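Local coordinates for carbon monoxide dehydrogenase (Thermococcus sp. AM4, PDB 6T7J), which probably catalyses the reversible oxidation of carbon monoxide to carbon dioxide at an iron-sulfur active-site cluster, captured here without its nickel, at residues V114-D126 with I374-K386. Residues are numbered along the deposited sequence; the frame is centred on the assembly and turned at random.
Sequences VAEGRFQYYKLTD and IEFNAEKADEIAK
Two type I beta turns, Phe119 to Tyr122 and Ala378 to Ala381, meet where the loop after helix 81-115 packs on the N-terminal turn of helix 381-395. Ala378 CB sits over the centre of the Phe119 ring, 3.5 Å from the centroid and 7° off the normal, a CH-pi contact. The Tyr121 ring lies against the first helical turn: Asp382 CB is over one face, offset toward the rim, and the carboxylate stacks on the ring with planes 10° apart and Asp382 OD1 3.2 Å from Tyr121 CD1. With Tyr121 CG anti to the carbonyl carbon (chi1 -75°), the ring lies along the Ala378 to Ala381 turn, where Glu379 O meets its edge in plane, 3.5 Å from Tyr121 CE2. Replacing Tyr121 with an alanine would probably open a gap against the helix start and uncover Asp382 CB and its carboxylate. Tyr122 CE2 lies 4.0 Å from Ala381 CB, while its hydroxyl lies at the edge of the Phe376 ring and hydrogen-bonds to Ile272 O. Lys276 of helix 271-281 hydrogen-bonds Tyr121 O, salt-bridges Asp382 OD1 and makes a cation-pi contact with Tyr122, tying both segments together; Phe376 follows strand 372-373, and Tyr122 also touches Leu241 of helix 212-242.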
ATOM      1  N   VAL A 114      18.639 -10.144 -20.187  1.00 57.20           N
ATOM      2  CA  VAL A 114      19.876 -10.858 -20.495  1.00 55.67           C
ATOM      3  C   VAL A 114      19.585 -12.290 -20.936  1.00 54.51           C
ATOM      4  O   VAL A 114      20.289 -12.840 -21.793  1.00 51.33           O
ATOM      5  CB  VAL A 114      20.829 -10.812 -19.286  1.00 54.05           C
ATOM      6  CG1 VAL A 114      22.050 -11.692 -19.519  1.00 54.92           C
ATOM      7  CG2 VAL A 114      21.250  -9.389 -19.031  1.00 52.95           C
ATOM      8  N   ALA A 115      18.547 -12.915 -20.374  1.00 58.15           N
ATOM      9  CA  ALA A 115      18.187 -14.266 -20.792  1.00 54.35           C
ATOM     10  C   ALA A 115      17.724 -14.303 -22.244  1.00 61.25           C
ATOM     11  O   ALA A 115      17.934 -15.307 -22.938  1.00 57.43           O
ATOM     12  CB  ALA A 115      17.101 -14.829 -19.876  1.00 51.31           C
ATOM     13  N   GLU A 116      17.092 -13.232 -22.720  1.00 59.75           N
ATOM     14  CA  GLU A 116      16.646 -13.133 -24.103  1.00 60.09           C
ATOM     15  C   GLU A 116      17.718 -12.582 -25.035  1.00 61.97           C
ATOM     16  O   GLU A 116      17.472 -12.468 -26.240  1.00 59.98           O
ATOM     17  CB  GLU A 116      15.391 -12.256 -24.195  1.00 63.26           C
ATOM     18  CG  GLU A 116      14.215 -12.744 -23.357  1.00 59.83           C
ATOM     19  CD  GLU A 116      12.951 -11.938 -23.606  1.00 64.99           C
ATOM     20  OE1 GLU A 116      12.441 -11.964 -24.746  1.00 69.17           O
ATOM     21  OE2 GLU A 116      12.469 -11.276 -22.665  1.00 65.63           O
ATOM     22  N   GLY A 117      18.891 -12.235 -24.510  1.00 54.87           N
ATOM     23  CA  GLY A 117      19.949 -11.688 -25.335  1.00 55.25           C
ATOM     24  C   GLY A 117      19.777 -10.233 -25.707  1.00 53.86           C
ATOM     25  O   GLY A 117      20.246  -9.816 -26.771  1.00 57.73           O
ATOM     26  N   ARG A 118      19.130  -9.439 -24.856  1.00 57.19           N
ATOM     27  CA  ARG A 118      18.823  -8.047 -25.166  1.00 58.82           C
ATOM     28  C   ARG A 118      19.788  -7.062 -24.514  1.00 67.48           C
ATOM     29  O   ARG A 118      20.268  -6.137 -25.177  1.00 71.44           O
ATOM     30  CB  ARG A 118      17.381  -7.726 -24.751  1.00 55.81           C
ATOM     31  CG  ARG A 118      16.329  -8.399 -25.623  1.00 63.84           C
ATOM     32  CD  ARG A 118      14.954  -7.769 -25.446  1.00 60.09           C
ATOM     33  NE  ARG A 118      14.130  -8.519 -24.502  1.00 71.79           N
ATOM     34  CZ  ARG A 118      13.792  -8.082 -23.292  1.00 68.54           C
ATOM     35  NH1 ARG A 118      14.204  -6.892 -22.873  1.00 63.12           N
ATOM     36  NH2 ARG A 118      13.041  -8.836 -22.501  1.00 70.97           N
ATOM     37  N   PHE A 119      20.087  -7.238 -23.226  1.00 56.93           N
ATOM     38  CA  PHE A 119      20.976  -6.328 -22.502  1.00 57.34           C
ATOM     39  C   PHE A 119      22.382  -6.919 -22.509  1.00 63.76           C
ATOM     40  O   PHE A 119      22.839  -7.525 -21.540  1.00 67.56           O
ATOM     41  CB  PHE A 119      20.478  -6.098 -21.079  1.00 59.14           C
ATOM     42  CG  PHE A 119      19.074  -5.573 -20.998  1.00 56.58           C
ATOM     43  CD1 PHE A 119      18.644  -4.568 -21.846  1.00 56.80           C
ATOM     44  CD2 PHE A 119      18.189  -6.081 -20.061  1.00 53.67           C
ATOM     45  CE1 PHE A 119      17.351  -4.085 -21.766  1.00 54.50           C
ATOM     46  CE2 PHE A 119      16.897  -5.601 -19.976  1.00 51.73           C
ATOM     47  CZ  PHE A 119      16.477  -4.601 -20.831  1.00 58.41           C
ATOM     48  N   GLN A 120      23.083  -6.725 -23.625  1.00 65.12           N
ATOM     49  CA  GLN A 120      24.413  -7.310 -23.750  1.00 65.83           C
ATOM     50  C   GLN A 120      25.455  -6.619 -22.881  1.00 60.85           C
ATOM     51  O   GLN A 120      26.607  -7.066 -22.862  1.00 64.21           O
ATOM     52  CB  GLN A 120      24.862  -7.297 -25.211  1.00 66.33           C
ATOM     53  CG  GLN A 120      23.814  -7.805 -26.185  1.00 80.18           C
ATOM     54  CD  GLN A 120      24.244  -9.073 -26.898  1.00 79.84           C
ATOM     55  OE1 GLN A 120      25.144  -9.052 -27.739  1.00 81.77           O
ATOM     56  NE2 GLN A 120      23.603 -10.186 -26.562  1.00 71.45           N
ATOM     57  N   TYR A 121      25.099  -5.553 -22.168  1.00 61.18           N
ATOM     58  CA  TYR A 121      26.001  -4.981 -21.177  1.00 66.05           C
ATOM     59  C   TYR A 121      25.975  -5.741 -19.857  1.00 58.00           C
ATOM     60  O   TYR A 121      26.692  -5.359 -18.927  1.00 56.91           O
ATOM     61  CB  TYR A 121      25.661  -3.509 -20.930  1.00 61.57           C
ATOM     62  CG  TYR A 121      26.094  -2.592 -22.047  1.00 62.69           C
ATOM     63  CD1 TYR A 121      27.425  -2.520 -22.437  1.00 64.23           C
ATOM     64  CD2 TYR A 121      25.171  -1.800 -22.717  1.00 61.37           C
ATOM     65  CE1 TYR A 121      27.825  -1.682 -23.462  1.00 67.64           C
ATOM     66  CE2 TYR A 121      25.561  -0.958 -23.743  1.00 64.26           C
ATOM     67  CZ  TYR A 121      26.889  -0.904 -24.111  1.00 60.85           C
ATOM     68  OH  TYR A 121      27.281  -0.067 -25.130  1.00 61.67           O
ATOM     69  N   TYR A 122      25.177  -6.800 -19.755  1.00 62.27           N
ATOM     70  CA  TYR A 122      25.077  -7.597 -18.543  1.00 62.14           C
ATOM     71  C   TYR A 122      25.227  -9.072 -18.889  1.00 64.99           C
ATOM     72  O   TYR A 122      24.717  -9.537 -19.914  1.00 66.76           O
ATOM     73  CB  TYR A 122      23.747  -7.347 -17.825  1.00 57.11           C
ATOM     74  CG  TYR A 122      23.586  -5.928 -17.332  1.00 57.49           C
ATOM     75  CD1 TYR A 122      24.009  -5.565 -16.061  1.00 54.99           C
ATOM     76  CD2 TYR A 122      23.018  -4.951 -18.139  1.00 54.23           C
ATOM     77  CE1 TYR A 122      23.871  -4.269 -15.605  1.00 56.38           C
ATOM     78  CE2 TYR A 122      22.873  -3.651 -17.691  1.00 57.53           C
ATOM     79  CZ  TYR A 122      23.302  -3.317 -16.423  1.00 57.08           C
ATOM     80  OH  TYR A 122      23.162  -2.025 -15.966  1.00 55.84           O
ATOM     81  N   LYS A 123      25.930  -9.797 -18.026  1.00 64.49           N
ATOM     82  CA  LYS A 123      26.303 -11.184 -18.246  1.00 55.90           C
ATOM     83  C   LYS A 123      25.531 -12.101 -17.308  1.00 57.49           C
ATOM     84  O   LYS A 123      24.883 -11.664 -16.353  1.00 55.93           O
ATOM     85  CB  LYS A 123      27.811 -11.382 -18.026  1.00 59.84           C
ATOM     86  CG  LYS A 123      28.702 -10.871 -19.145  1.00 62.68           C
ATOM     87  CD  LYS A 123      29.353  -9.542 -18.785  1.00 71.95           C
ATOM     88  CE  LYS A 123      29.361  -8.591 -19.973  1.00 72.00           C
ATOM     89  NZ  LYS A 123      29.838  -7.232 -19.591  1.00 65.59           N
ATOM     90  N   LEU A 124      25.602 -13.394 -17.605  1.00 60.51           N
ATOM     91  CA  LEU A 124      25.304 -14.444 -16.637  1.00 49.91           C
ATOM     92  C   LEU A 124      26.657 -14.920 -16.122  1.00 52.36           C
ATOM     93  O   LEU A 124      27.320 -15.742 -16.759  1.00 56.85           O
ATOM     94  CB  LEU A 124      24.503 -15.576 -17.270  1.00 51.53           C
ATOM     95  CG  LEU A 124      23.085 -15.251 -17.743  1.00 56.14           C
ATOM     96  CD1 LEU A 124      22.475 -16.451 -18.451  1.00 53.97           C
ATOM     97  CD2 LEU A 124      22.216 -14.816 -16.574  1.00 48.29           C
ATOM     98  N   THR A 125      27.083 -14.379 -14.980  1.00 51.30           N
ATOM     99  CA  THR A 125      28.428 -14.646 -14.483  1.00 57.15           C
ATOM    100  C   THR A 125      28.492 -15.837 -13.537  1.00 58.15           C
ATOM    101  O   THR A 125      29.515 -16.530 -13.499  1.00 65.08           O
ATOM    102  CB  THR A 125      28.992 -13.410 -13.778  1.00 57.41           C
ATOM    103  OG1 THR A 125      28.279 -13.188 -12.556  1.00 66.24           O
ATOM    104  CG2 THR A 125      28.859 -12.185 -14.666  1.00 57.63           C
ATOM    105  N   ASP A 126      27.436 -16.092 -12.773  1.00 56.22           N
ATOM    106  CA  ASP A 126      27.377 -17.235 -11.866  1.00 54.42           C
ATOM    107  C   ASP A 126      26.377 -18.233 -12.445  1.00 55.23           C
ATOM    108  O   ASP A 126      25.208 -18.277 -12.058  1.00 52.59           O
ATOM    109  CB  ASP A 126      26.996 -16.801 -10.446  1.00 54.90           C
ATOM    110  CG  ASP A 126      27.425 -17.809  -9.394  1.00 61.69           C
ATOM    111  OD1 ASP A 126      27.365 -19.029  -9.672  1.00 56.04           O
ATOM    112  OD2 ASP A 126      27.824 -17.379  -8.289  1.00 56.22           O
ATOM    113  N   ILE A 374      19.118  12.111 -15.004  1.00 53.83           N
ATOM    114  CA  ILE A 374      19.672  11.423 -16.166  1.00 54.53           C
ATOM    115  C   ILE A 374      19.202   9.977 -16.052  1.00 53.95           C
ATOM    116  O   ILE A 374      19.818   9.152 -15.370  1.00 56.09           O
ATOM    117  CB  ILE A 374      21.197  11.528 -16.241  1.00 53.68           C
ATOM    118  CG1 ILE A 374      21.606  12.989 -16.436  1.00 54.10           C
ATOM    119  CG2 ILE A 374      21.743  10.684 -17.382  1.00 53.23           C
ATOM    120  CD1 ILE A 374      22.910  13.344 -15.786  1.00 52.32           C
ATOM    121  N   GLU A 375      18.091   9.668 -16.716  1.00 54.83           N
ATOM    122  CA  GLU A 375      17.407   8.399 -16.500  1.00 54.40           C
ATOM    123  C   GLU A 375      18.240   7.236 -17.020  1.00 54.31           C
ATOM    124  O   GLU A 375      18.719   7.254 -18.159  1.00 52.78           O
ATOM    125  CB  GLU A 375      16.037   8.413 -17.177  1.00 51.38           C
ATOM    126  CG  GLU A 375      15.090   7.337 -16.676  1.00 49.36           C
ATOM    127  CD  GLU A 375      13.653   7.814 -16.592  1.00 61.59           C
ATOM    128  OE1 GLU A 375      13.399   8.846 -15.935  1.00 59.75           O
ATOM    129  OE2 GLU A 375      12.772   7.154 -17.181  1.00 69.34           O
ATOM    130  N   PHE A 376      18.401   6.219 -16.179  1.00 52.31           N
ATOM    131  CA  PHE A 376      19.191   5.044 -16.510  1.00 61.09           C
ATOM    132  C   PHE A 376      18.299   3.958 -17.093  1.00 55.74           C
ATOM    133  O   PHE A 376      17.176   3.742 -16.628  1.00 57.65           O
ATOM    134  CB  PHE A 376      19.910   4.524 -15.264  1.00 57.24           C
ATOM    135  CG  PHE A 376      20.960   3.488 -15.549  1.00 57.35           C
ATOM    136  CD1 PHE A 376      22.233   3.863 -15.945  1.00 61.37           C
ATOM    137  CD2 PHE A 376      20.677   2.139 -15.408  1.00 61.21           C
ATOM    138  CE1 PHE A 376      23.205   2.913 -16.199  1.00 55.26           C
ATOM    139  CE2 PHE A 376      21.643   1.183 -15.662  1.00 61.20           C
ATOM    140  CZ  PHE A 376      22.909   1.573 -16.055  1.00 62.27           C
ATOM    141  N   ASN A 377      18.805   3.283 -18.123  1.00 58.28           N
ATOM    142  CA  ASN A 377      18.135   2.133 -18.710  1.00 60.48           C
ATOM    143  C   ASN A 377      19.185   1.099 -19.085  1.00 60.60           C
ATOM    144  O   ASN A 377      20.337   1.439 -19.368  1.00 63.19           O
ATOM    145  CB  ASN A 377      17.293   2.522 -19.933  1.00 61.16           C
ATOM    146  CG  ASN A 377      18.140   2.901 -21.129  1.00 62.09           C
ATOM    147  OD1 ASN A 377      19.185   3.532 -20.988  1.00 68.03           O
ATOM    148  ND2 ASN A 377      17.689   2.517 -22.319  1.00 70.67           N
ATOM    149  N   ALA A 378      18.776  -0.171 -19.082  1.00 52.07           N
ATOM    150  CA  ALA A 378      19.741  -1.258 -19.214  1.00 57.33           C
ATOM    151  C   ALA A 378      20.385  -1.283 -20.596  1.00 59.93           C
ATOM    152  O   ALA A 378      21.585  -1.557 -20.719  1.00 56.68           O
ATOM    153  CB  ALA A 378      19.065  -2.595 -18.913  1.00 54.62           C
ATOM    154  N   GLU A 379      19.612  -0.993 -21.647  1.00 58.04           N
ATOM    155  CA  GLU A 379      20.105  -1.213 -23.004  1.00 59.17           C
ATOM    156  C   GLU A 379      21.235  -0.259 -23.374  1.00 61.51           C
ATOM    157  O   GLU A 379      22.137  -0.640 -24.129  1.00 61.30           O
ATOM    158  CB  GLU A 379      18.959  -1.092 -24.008  1.00 70.82           C
ATOM    159  CG  GLU A 379      19.125  -1.990 -25.226  1.00 79.22           C
ATOM    160  CD  GLU A 379      18.052  -1.765 -26.270  1.00 84.43           C
ATOM    161  OE1 GLU A 379      16.939  -2.309 -26.106  1.00 86.46           O
ATOM    162  OE2 GLU A 379      18.323  -1.044 -27.256  1.00 83.61           O
ATOM    163  N   LYS A 380      21.209   0.972 -22.868  1.00 60.57           N
ATOM    164  CA  LYS A 380      22.262   1.953 -23.117  1.00 61.55           C
ATOM    165  C   LYS A 380      23.062   2.235 -21.848  1.00 60.43           C
ATOM    166  O   LYS A 380      23.518   3.356 -21.618  1.00 59.11           O
ATOM    167  CB  LYS A 380      21.678   3.247 -23.678  1.00 57.47           C
ATOM    168  CG  LYS A 380      20.986   3.090 -25.025  1.00 63.15           C
ATOM    169  CD  LYS A 380      21.987   2.819 -26.138  1.00 68.08           C
ATOM    170  CE  LYS A 380      21.288   2.477 -27.448  1.00 61.29           C
ATOM    171  NZ  LYS A 380      22.263   2.120 -28.520  1.00 57.07           N
ATOM    172  N   ALA A 381      23.258   1.199 -21.026  1.00 61.61           N
ATOM    173  CA  ALA A 381      23.801   1.380 -19.682  1.00 57.21           C
ATOM    174  C   ALA A 381      25.176   2.037 -19.710  1.00 57.62           C
ATOM    175  O   ALA A 381      25.429   3.005 -18.981  1.00 63.67           O
ATOM    176  CB  ALA A 381      23.869   0.031 -18.967  1.00 59.41           C
ATOM    177  N   ASP A 382      26.084   1.520 -20.541  1.00 58.35           N
ATOM    178  CA  ASP A 382      27.450   2.031 -20.548  1.00 57.49           C
ATOM    179  C   ASP A 382      27.504   3.479 -21.024  1.00 60.53           C
ATOM    180  O   ASP A 382      28.296   4.275 -20.507  1.00 58.66           O
ATOM    181  CB  ASP A 382      28.338   1.140 -21.416  1.00 60.12           C
ATOM    182  CG  ASP A 382      28.914  -0.036 -20.647  1.00 62.13           C
ATOM    183  OD1 ASP A 382      28.148  -0.718 -19.932  1.00 57.46           O
ATOM    184  OD2 ASP A 382      30.133  -0.280 -20.757  1.00 67.52           O
ATOM    185  N   GLU A 383      26.659   3.844 -21.993  1.00 58.95           N
ATOM    186  CA  GLU A 383      26.650   5.220 -22.483  1.00 57.31           C
ATOM    187  C   GLU A 383      26.167   6.190 -21.409  1.00 55.22           C
ATOM    188  O   GLU A 383      26.763   7.258 -21.212  1.00 57.16           O
ATOM    189  CB  GLU A 383      25.780   5.321 -23.736  1.00 58.44           C
ATOM    190  CG  GLU A 383      26.424   4.743 -24.988  1.00 64.86           C
ATOM    191  CD  GLU A 383      25.998   3.311 -25.264  1.00 70.19           C
ATOM    192  OE1 GLU A 383      25.827   2.959 -26.450  1.00 73.76           O
ATOM    193  OE2 GLU A 383      25.835   2.538 -24.296  1.00 67.63           O
ATOM    194  N   ILE A 384      25.094   5.832 -20.699  1.00 58.00           N
ATOM    195  CA  ILE A 384      24.590   6.684 -19.625  1.00 59.58           C
ATOM    196  C   ILE A 384      25.617   6.795 -18.505  1.00 55.34           C
ATOM    197  O   ILE A 384      25.828   7.877 -17.938  1.00 59.36           O
ATOM    198  CB  ILE A 384      23.241   6.150 -19.105  1.00 56.29           C
ATOM    199  CG1 ILE A 384      22.289   5.861 -20.268  1.00 48.69           C
ATOM    200  CG2 ILE A 384      22.611   7.139 -18.137  1.00 60.00           C
ATOM    201  CD1 ILE A 384      21.644   7.088 -20.857  1.00 58.35           C
ATOM    202  N   ALA A 385      26.274   5.683 -18.167  1.00 51.74           N
ATOM    203  CA  ALA A 385      27.291   5.720 -17.120  1.00 50.62           C
ATOM    204  C   ALA A 385      28.463   6.611 -17.518  1.00 53.33           C
ATOM    205  O   ALA A 385      28.971   7.386 -16.694  1.00 50.56           O
ATOM    206  CB  ALA A 385      27.769   4.303 -16.807  1.00 50.40           C
ATOM    207  N   LYS A 386      28.908   6.509 -18.775  1.00 56.70           N
ATOM    208  CA  LYS A 386      29.963   7.387 -19.273  1.00 58.57           C
ATOM    209  C   LYS A 386      29.552   8.848 -19.162  1.00 54.17           C
ATOM    210  O   LYS A 386      30.325   9.688 -18.691  1.00 49.87           O
ATOM    211  CB  LYS A 386      30.288   7.040 -20.726  1.00 55.27           C
ATOM    212  CG  LYS A 386      31.256   5.889 -20.916  1.00 61.58           C
ATOM    213  CD  LYS A 386      31.695   5.814 -22.372  1.00 66.53           C
ATOM    214  CE  LYS A 386      32.628   4.644 -22.628  1.00 64.63           C
ATOM    215  NZ  LYS A 386      33.317   4.787 -23.941  1.00 65.58           N
TER